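Local coordinates for CELL WALL surface anchor family protein (Streptococcus pneumoniae, PDB 2X9Z), which forms the repeating backbone subunit of the pneumococcal pilus, a cell-surface fibre linked to cell adhesion, at residues N132-F136 against T147-N151; Y138-H144 against W243-K249; G157-K163 against N202-G208. The protein carries 1 engineered substitution. All coordinates share one frame; numbering follows the deposited sequence.

Contact 1. Residues N132-F136 against T147-N151; sequences NDVTF and TPKPN
Asp133 and Thr147 meet at the centre of this buried contact. Thr147 OG1 donates a hydrogen bond to Asp133 OD2 at 2.7 Å. The hydroxyl comes from above the carboxylate plane, 39° out of it. With chi1 at -158°, Thr147 sets OG1 opposite its backbone N, and this directs the hydroxyl to Asp133. A water bridges the same hydroxyl to the strand, donating to Thr147 OG1 at 2.9 Å and to Val134 O. Asp133 OD1 lies 3.9 Å from Pro150 CG.

Two residues along the strand, Thr135 CG2 packs against the same Thr147 OG1 at 3.5 Å. Thr135 OG1 takes its hydrogen bond from Asn137, and Thr147 N is bonded to Ser54 OG. Further out, Lys149 NZ donates to Thr147 O within the loop and also bonds to Tyr229 O. Asn132 points away from the loop, and its CG is joined covalently to Lys7 NZ. This is an intramolecular isopeptide bond between strands 130-139 and 4-9.

Asp133 is the main polar link between the strand and the loop after it, backed by the water and by Thr135. Pro148 O has no proton to give, so its 2.7 Å approach to Asp133 OD2 suggests that the acid probably holds a proton and donates it to that carbonyl. The Thr147 hydroxyl supplies the other bond.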
# COMPACT_ATOMS: atom_id res chain seq x y z
N ASN A 132 -6.80 1.50 5.47
CA ASN A 132 -5.45 1.07 5.18
C ASN A 132 -5.22 1.14 3.69
O ASN A 132 -6.17 1.33 2.93
CB ASN A 132 -5.24 -0.34 5.71
CG ASN A 132 -6.04 -1.36 4.96
OD1 ASN A 132 -7.27 -1.42 4.97
N ASP A 133 -3.97 1.01 3.26
CA ASP A 133 -3.64 1.07 1.84
C ASP A 133 -2.58 0.03 1.52
O ASP A 133 -1.59 -0.10 2.23
CB ASP A 133 -3.18 2.48 1.40
CG ASP A 133 -1.88 2.93 2.06
OD1 ASP A 133 -1.88 3.23 3.27
OD2 ASP A 133 -0.85 3.02 1.34
N VAL A 134 -2.82 -0.73 0.46
CA VAL A 134 -1.95 -1.83 0.06
C VAL A 134 -1.54 -1.67 -1.39
O VAL A 134 -2.31 -1.15 -2.21
CB VAL A 134 -2.68 -3.18 0.20
CG1 VAL A 134 -1.96 -4.27 -0.60
CG2 VAL A 134 -2.79 -3.57 1.64
N THR A 135 -0.33 -2.10 -1.69
CA THR A 135 0.07 -2.31 -3.08
C THR A 135 0.62 -3.70 -3.25
O THR A 135 1.22 -4.27 -2.33
CB THR A 135 1.16 -1.31 -3.58
OG1 THR A 135 2.33 -1.37 -2.74
CG2 THR A 135 0.62 0.11 -3.64
N PHE A 136 0.40 -4.25 -4.44
CA PHE A 136 1.13 -5.41 -4.90
C PHE A 136 2.10 -4.91 -5.96
O PHE A 136 1.69 -4.45 -7.03
CB PHE A 136 0.20 -6.48 -5.48
CG PHE A 136 0.90 -7.71 -5.96
CD1 PHE A 136 1.73 -8.44 -5.11
CD2 PHE A 136 0.74 -8.16 -7.27
CE1 PHE A 136 2.38 -9.58 -5.55
CE2 PHE A 136 1.39 -9.31 -7.71
CZ PHE A 136 2.21 -10.01 -6.85
N THR A 147 3.88 0.79 -0.85
CA THR A 147 2.61 1.50 -0.70
C THR A 147 2.81 2.86 -0.02
O THR A 147 3.74 3.05 0.75
CB THR A 147 1.57 0.63 0.05
OG1 THR A 147 0.25 1.07 -0.25
CG2 THR A 147 1.81 0.64 1.57
N PRO A 148 1.93 3.84 -0.31
CA PRO A 148 2.05 5.13 0.38
C PRO A 148 2.00 5.03 1.92
O PRO A 148 1.29 4.18 2.47
CB PRO A 148 0.84 5.93 -0.15
CG PRO A 148 0.65 5.38 -1.52
CD PRO A 148 0.93 3.89 -1.40
N LYS A 149 2.78 5.88 2.58
CA LYS A 149 2.72 6.01 4.04
C LYS A 149 1.94 7.28 4.36
O LYS A 149 2.37 8.38 4.01
CB LYS A 149 4.13 6.12 4.63
CG LYS A 149 4.94 4.82 4.71
CD LYS A 149 5.40 4.35 3.32
CE LYS A 149 6.01 2.95 3.35
NZ LYS A 149 6.31 2.51 1.95
N PRO A 150 0.77 7.15 5.02
CA PRO A 150 -0.02 8.36 5.31
C PRO A 150 0.70 9.30 6.28
O PRO A 150 1.49 8.86 7.11
CB PRO A 150 -1.29 7.80 5.96
CG PRO A 150 -1.36 6.39 5.54
CD PRO A 150 0.05 5.92 5.39
N ASN A 151 0.42 10.59 6.15
CA ASN A 151 1.00 11.59 7.05
C ASN A 151 0.05 12.76 7.25
O ASN A 151 -0.77 13.06 6.38
CB ASN A 151 2.33 12.10 6.50
CG ASN A 151 3.22 12.74 7.57
OD1 ASN A 151 2.93 12.69 8.77
ND2 ASN A 151 4.33 13.34 7.13
O HOH W 1 -1.74 1.78 -2.24

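Contact 2. Residues Y138-H144 against W243-K249; sequences YGNNPDH and WKDENPK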
# COMPACT_ATOMS: atom_id res chain seq x y z
N TYR A 138 5.05 -5.81 -8.41
CA TYR A 138 5.48 -7.03 -9.09
C TYR A 138 6.06 -6.71 -10.46
O TYR A 138 5.93 -5.59 -10.97
CB TYR A 138 4.27 -7.97 -9.26
CG TYR A 138 3.34 -7.55 -10.38
CD1 TYR A 138 2.43 -6.51 -10.20
CD2 TYR A 138 3.38 -8.18 -11.61
CE1 TYR A 138 1.58 -6.12 -11.23
CE2 TYR A 138 2.54 -7.80 -12.64
CZ TYR A 138 1.64 -6.77 -12.45
OH TYR A 138 0.80 -6.40 -13.48
N GLY A 139 6.68 -7.71 -11.08
CA GLY A 139 7.14 -7.56 -12.44
C GLY A 139 8.13 -8.63 -12.80
O GLY A 139 8.57 -9.40 -11.94
N ASN A 140 8.49 -8.68 -14.08
CA ASN A 140 9.49 -9.61 -14.56
C ASN A 140 10.91 -9.14 -14.24
O ASN A 140 11.87 -9.92 -14.35
CB ASN A 140 9.32 -9.84 -16.06
CG ASN A 140 8.07 -10.64 -16.39
OD1 ASN A 140 7.27 -10.98 -15.51
ND2 ASN A 140 7.90 -10.95 -17.66
N ASN A 141 11.05 -7.86 -13.91
CA ASN A 141 12.29 -7.30 -13.38
C ASN A 141 12.14 -7.07 -11.88
O ASN A 141 11.02 -6.95 -11.39
CB ASN A 141 12.63 -5.97 -14.05
CG ASN A 141 12.68 -6.07 -15.56
OD1 ASN A 141 13.35 -6.93 -16.12
ND2 ASN A 141 11.98 -5.16 -16.22
N PRO A 142 13.26 -7.00 -11.16
CA PRO A 142 13.13 -6.68 -9.73
C PRO A 142 12.35 -5.38 -9.55
O PRO A 142 12.59 -4.42 -10.29
CB PRO A 142 14.60 -6.52 -9.28
CG PRO A 142 15.37 -7.38 -10.24
CD PRO A 142 14.66 -7.24 -11.56
N ASP A 143 11.42 -5.35 -8.61
CA ASP A 143 10.65 -4.14 -8.35
C ASP A 143 10.92 -3.57 -6.96
O ASP A 143 10.94 -4.31 -5.97
CB ASP A 143 9.16 -4.38 -8.53
CG ASP A 143 8.41 -3.09 -8.78
OD1 ASP A 143 8.39 -2.63 -9.95
OD2 ASP A 143 7.87 -2.51 -7.80
N HIS A 144 11.08 -2.26 -6.90
CA HIS A 144 11.41 -1.55 -5.66
C HIS A 144 10.26 -0.71 -5.11
O HIS A 144 10.45 0.03 -4.15
CB HIS A 144 12.63 -0.65 -5.89
CG HIS A 144 13.86 -1.40 -6.30
ND1 HIS A 144 14.19 -1.63 -7.62
CD2 HIS A 144 14.84 -1.97 -5.56
CE1 HIS A 144 15.32 -2.31 -7.68
NE2 HIS A 144 15.73 -2.53 -6.44
N TRP A 243 12.09 4.49 -8.97
CA TRP A 243 13.08 3.57 -9.52
C TRP A 243 12.71 3.20 -10.95
O TRP A 243 11.57 2.82 -11.21
CB TRP A 243 13.11 2.27 -8.71
CG TRP A 243 13.56 2.36 -7.29
CD1 TRP A 243 12.86 2.89 -6.23
CD2 TRP A 243 14.76 1.81 -6.74
NE1 TRP A 243 13.58 2.72 -5.06
CE2 TRP A 243 14.75 2.07 -5.35
CE3 TRP A 243 15.86 1.13 -7.28
CZ2 TRP A 243 15.79 1.68 -4.50
CZ3 TRP A 243 16.90 0.74 -6.44
CH2 TRP A 243 16.85 1.01 -5.06
N LYS A 244 13.67 3.27 -11.86
CA LYS A 244 13.41 2.88 -13.25
C LYS A 244 13.44 1.35 -13.40
O LYS A 244 14.36 0.79 -14.00
CB LYS A 244 14.42 3.53 -14.19
CG LYS A 244 13.99 3.56 -15.63
CD LYS A 244 15.08 4.21 -16.49
CE LYS A 244 14.63 4.35 -17.93
NZ LYS A 244 15.61 5.17 -18.69
N ASP A 245 12.43 0.68 -12.85
CA ASP A 245 12.39 -0.79 -12.84
C ASP A 245 11.82 -1.41 -14.12
O ASP A 245 11.96 -2.61 -14.33
CB ASP A 245 11.56 -1.29 -11.65
CG ASP A 245 12.22 -1.01 -10.31
OD1 ASP A 245 13.47 -0.95 -10.23
OD2 ASP A 245 11.47 -0.84 -9.32
N GLU A 246 11.16 -0.60 -14.95
CA GLU A 246 10.59 -1.08 -16.20
C GLU A 246 9.59 -2.23 -15.98
O GLU A 246 9.59 -3.22 -16.71
CB GLU A 246 11.69 -1.49 -17.19
CG GLU A 246 12.65 -0.37 -17.55
CD GLU A 246 11.97 0.77 -18.29
OE1 GLU A 246 10.80 0.62 -18.71
OE2 GLU A 246 12.62 1.83 -18.46
N ASN A 247 8.75 -2.07 -14.96
CA ASN A 247 7.71 -3.03 -14.65
C ASN A 247 6.31 -2.45 -14.85
O ASN A 247 6.16 -1.23 -14.99
CB ASN A 247 7.86 -3.48 -13.20
CG ASN A 247 8.98 -4.48 -13.01
OD1 ASN A 247 9.27 -5.29 -13.90
ND2 ASN A 247 9.61 -4.44 -11.84
N PRO A 248 5.28 -3.31 -14.86
CA PRO A 248 3.90 -2.83 -14.94
C PRO A 248 3.54 -2.00 -13.72
O PRO A 248 4.19 -2.11 -12.68
CB PRO A 248 3.07 -4.12 -14.94
CG PRO A 248 4.02 -5.22 -15.30
CD PRO A 248 5.35 -4.78 -14.77
N LYS A 249 2.49 -1.19 -13.83
CA LYS A 249 2.00 -0.46 -12.67
C LYS A 249 1.58 -1.44 -11.57
O LYS A 249 1.14 -2.55 -11.85
CB LYS A 249 0.83 0.46 -13.08
CG LYS A 249 -0.45 -0.27 -13.45
CD LYS A 249 -1.52 0.72 -13.90
CE LYS A 249 -2.79 0.00 -14.32
NZ LYS A 249 -3.88 0.96 -14.62
O HOH W 2 4.58 -3.25 -10.13
O HOH W 3 -0.36 -3.98 -13.57
O HOH W 4 8.37 -6.51 -16.18
O HOH W 5 14.73 -3.10 -11.29
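The imidazole of His144 lies flat on the indole of Trp243. It makes a face-to-face stack with the six-membered ring, with centroids 3.6 Å apart and planes at 9°. His144 CB sits over the five-membered ring in a CH-pi contact. His144 CG lies opposite the carbonyl carbon (chi1 -61°), which lays the ring along the indole. At the edge of the imidazole, in its plane, Asp245 OD1 accepts from His144 ND1 at 2.8 Å. This is a His-carboxylate hydrogen bond, and it fixes the rotation of the ring on the indole. The indole is itself anchored by a bond from NE1 to Asp228.

The contact joins two loops at the border of two Cna-B-like domains. One follows strand 130-139 and the other follows strand 237-243. Asp245 grips the first loop twice, since OD2 also accepts from His144 N at 2.8 Å, met from above the carboxylate plane.

Asn247 is the second anchor. Its OD1 accepts from Asn141 N on a lone pair in the carbonyl plane. Its ND2 donates to Asn141 O at 2.9 Å and to Asp143 OD1 at 2.9 Å. The latter bond is nearly straight, at 166°, and uses the anti lone pair of the acid. Ser226 also bonds to Asp143 OD1, which lies only 3.6 Å from Asp245 OD2, so these donors would offset the nearness of the two acids. Asn141 reaches back, with ND2 donating to Asp245 O and weakly to Glu246 O.

At the far end the ring of Tyr138 meets Pro248, side chains crossing at about a right angle. A water lies between Tyr138 OH and Lys249 O, 2.7 Å from each, and donates to that carbonyl.

Contact 3. Residues G157-K163 against N202-G208; sequences GDLTLTK and NTVTVNG
Leu161 and Val204 form the close apolar pair of this strand contact, with Leu161 CB 3.9 Å from Val204 CG1. Leu159 and Val206 point to the same face. Other strands cover it: Leu159 and Leu161 pack on Phe217, while both valines touch Val195. The backbones hold this packing in place. Leu161 N donates to Val204 O at 2.8 Å, nearly along the C=O axis, and Val204 N returns a bond to Leu161 O. Leu159 and Val206 exchange the same two bonds.

Strands 159-163 and 203-206 are antiparallel here, at 163°. Strand 203-206 is the outermost strand of a four-stranded mixed sheet, and strand 159-166 is its inner neighbour. This sheet belongs to the second Cna-B-like domain. Just past the last bridge, Lys163 N donates to Asn202 O, and Asn202 ND2 bonds back to Lys163 O at 2.9 Å. Lys163 NZ is linked covalently to Asn242 CG, an intramolecular isopeptide bond within this domain.

The opposite face carries threonines and is more open to solvent. Thr160 OG1 and Thr205 OG1 share a hydrogen bond of 2.7 Å across a non-hydrogen-bonded pair. Both hydroxyls stand anti to their carbonyl carbons (chi1 near -60° in both), and the side chains cross at a slant. The next pair is looser: Thr162 and Thr203 lie side by side and touch through Thr162 OG1 and Thr203 CG2 at 3.6 Å.

Beyond the strand end, Asn207 ND2 bonds to Asp158 OD1 at 2.8 Å. The acid oxygen lies in the amide plane, but the amide approaches from 54° above the carboxylate plane.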
# COMPACT_ATOMS: atom_id res chain seq x y z
N GLY A 157 -0.73 23.51 8.20
CA GLY A 157 -1.59 22.94 7.19
C GLY A 157 -0.87 22.68 5.88
O GLY A 157 -1.51 22.45 4.85
N ASP A 158 0.46 22.70 5.92
CA ASP A 158 1.27 22.44 4.73
C ASP A 158 1.75 20.99 4.68
O ASP A 158 2.12 20.41 5.71
CB ASP A 158 2.46 23.39 4.68
CG ASP A 158 2.06 24.83 4.41
OD1 ASP A 158 1.11 25.05 3.63
OD2 ASP A 158 2.69 25.74 4.99
N LEU A 159 1.76 20.43 3.48
CA LEU A 159 2.29 19.09 3.28
C LEU A 159 3.14 19.06 2.00
O LEU A 159 2.63 19.32 0.91
CB LEU A 159 1.17 18.05 3.19
CG LEU A 159 1.52 16.57 3.06
CD1 LEU A 159 2.50 16.10 4.14
CD2 LEU A 159 0.26 15.73 3.08
N THR A 160 4.43 18.78 2.17
CA THR A 160 5.39 18.84 1.07
C THR A 160 5.85 17.46 0.62
O THR A 160 6.26 16.62 1.43
CB THR A 160 6.62 19.67 1.47
OG1 THR A 160 6.21 21.01 1.79
CG2 THR A 160 7.64 19.72 0.33
N LEU A 161 5.78 17.24 -0.69
CA LEU A 161 6.29 16.04 -1.33
C LEU A 161 7.68 16.32 -1.91
O LEU A 161 7.87 17.32 -2.61
CB LEU A 161 5.33 15.65 -2.45
CG LEU A 161 5.72 14.52 -3.39
CD1 LEU A 161 5.77 13.22 -2.65
CD2 LEU A 161 4.71 14.45 -4.53
N THR A 162 8.64 15.46 -1.59
CA THR A 162 9.98 15.53 -2.18
C THR A 162 10.21 14.24 -2.97
O THR A 162 9.94 13.15 -2.48
CB THR A 162 11.08 15.69 -1.12
OG1 THR A 162 10.85 16.88 -0.36
CG2 THR A 162 12.47 15.77 -1.76
N LYS A 163 10.71 14.38 -4.19
CA LYS A 163 10.91 13.23 -5.07
C LYS A 163 12.37 13.11 -5.50
O LYS A 163 13.02 14.12 -5.79
CB LYS A 163 10.01 13.35 -6.29
CG LYS A 163 9.86 12.07 -7.08
CD LYS A 163 8.88 12.27 -8.21
CE LYS A 163 8.53 10.97 -8.81
NZ LYS A 163 9.82 10.33 -9.19
N ASN A 202 12.01 19.23 -7.59
CA ASN A 202 12.01 18.01 -6.79
C ASN A 202 11.06 18.09 -5.61
O ASN A 202 10.94 17.14 -4.85
CB ASN A 202 13.42 17.67 -6.30
CG ASN A 202 14.33 17.19 -7.43
OD1 ASN A 202 15.04 17.98 -8.05
ND2 ASN A 202 14.32 15.88 -7.69
N THR A 203 10.39 19.22 -5.44
CA THR A 203 9.45 19.37 -4.34
C THR A 203 8.18 20.07 -4.79
O THR A 203 8.21 20.90 -5.70
CB THR A 203 10.03 20.18 -3.16
OG1 THR A 203 10.26 21.53 -3.56
CG2 THR A 203 11.32 19.56 -2.66
N VAL A 204 7.08 19.74 -4.13
CA VAL A 204 5.82 20.43 -4.34
C VAL A 204 5.04 20.41 -3.02
O VAL A 204 5.05 19.41 -2.30
CB VAL A 204 5.02 19.80 -5.49
CG1 VAL A 204 4.66 18.35 -5.19
CG2 VAL A 204 3.78 20.64 -5.81
N THR A 205 4.38 21.53 -2.71
CA THR A 205 3.69 21.68 -1.44
C THR A 205 2.20 21.95 -1.64
O THR A 205 1.82 22.74 -2.50
CB THR A 205 4.30 22.82 -0.59
OG1 THR A 205 5.68 22.55 -0.36
CG2 THR A 205 3.57 22.96 0.74
N VAL A 206 1.38 21.27 -0.85
CA VAL A 206 -0.04 21.56 -0.79
C VAL A 206 -0.34 22.33 0.49
O VAL A 206 0.13 21.96 1.57
CB VAL A 206 -0.88 20.27 -0.84
CG1 VAL A 206 -2.36 20.60 -0.71
CG2 VAL A 206 -0.60 19.51 -2.13
N ASN A 207 -1.09 23.42 0.38
CA ASN A 207 -1.39 24.25 1.53
C ASN A 207 -2.85 24.10 1.96
O ASN A 207 -3.66 23.53 1.22
CB ASN A 207 -1.10 25.72 1.22
CG ASN A 207 0.15 25.90 0.36
OD1 ASN A 207 0.05 26.28 -0.81
ND2 ASN A 207 1.32 25.65 0.94
N GLY A 208 -3.18 24.59 3.15
CA GLY A 208 -4.56 24.71 3.58
C GLY A 208 -5.24 23.41 3.97
O GLY A 208 -6.47 23.30 3.91
O HOH W 6 -0.73 26.16 4.95

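In the fold
Contacts 1 and 2 share strand 130-139 and the loop after it. Their centres are about 18 Å apart, and their segments alternate along the chain. Contact 1 closes before contact 3 opens, with centres also about 18 Å apart. Contact 3 is nested inside the loop closed by contact 2, centres about 26 Å apart. Contact 1 sits where the loop after strand 130-139 runs back alongside that strand. Contact 2, about 16 Å from the centre of the chain, joins the loops that follow strands 130-139 and 237-243. Contact 3 lies at the edge of the second domain's sheet. Isopeptide bonds adjoin contacts 1 and 3, consistent with a subunit built to resist pulling in a pilus.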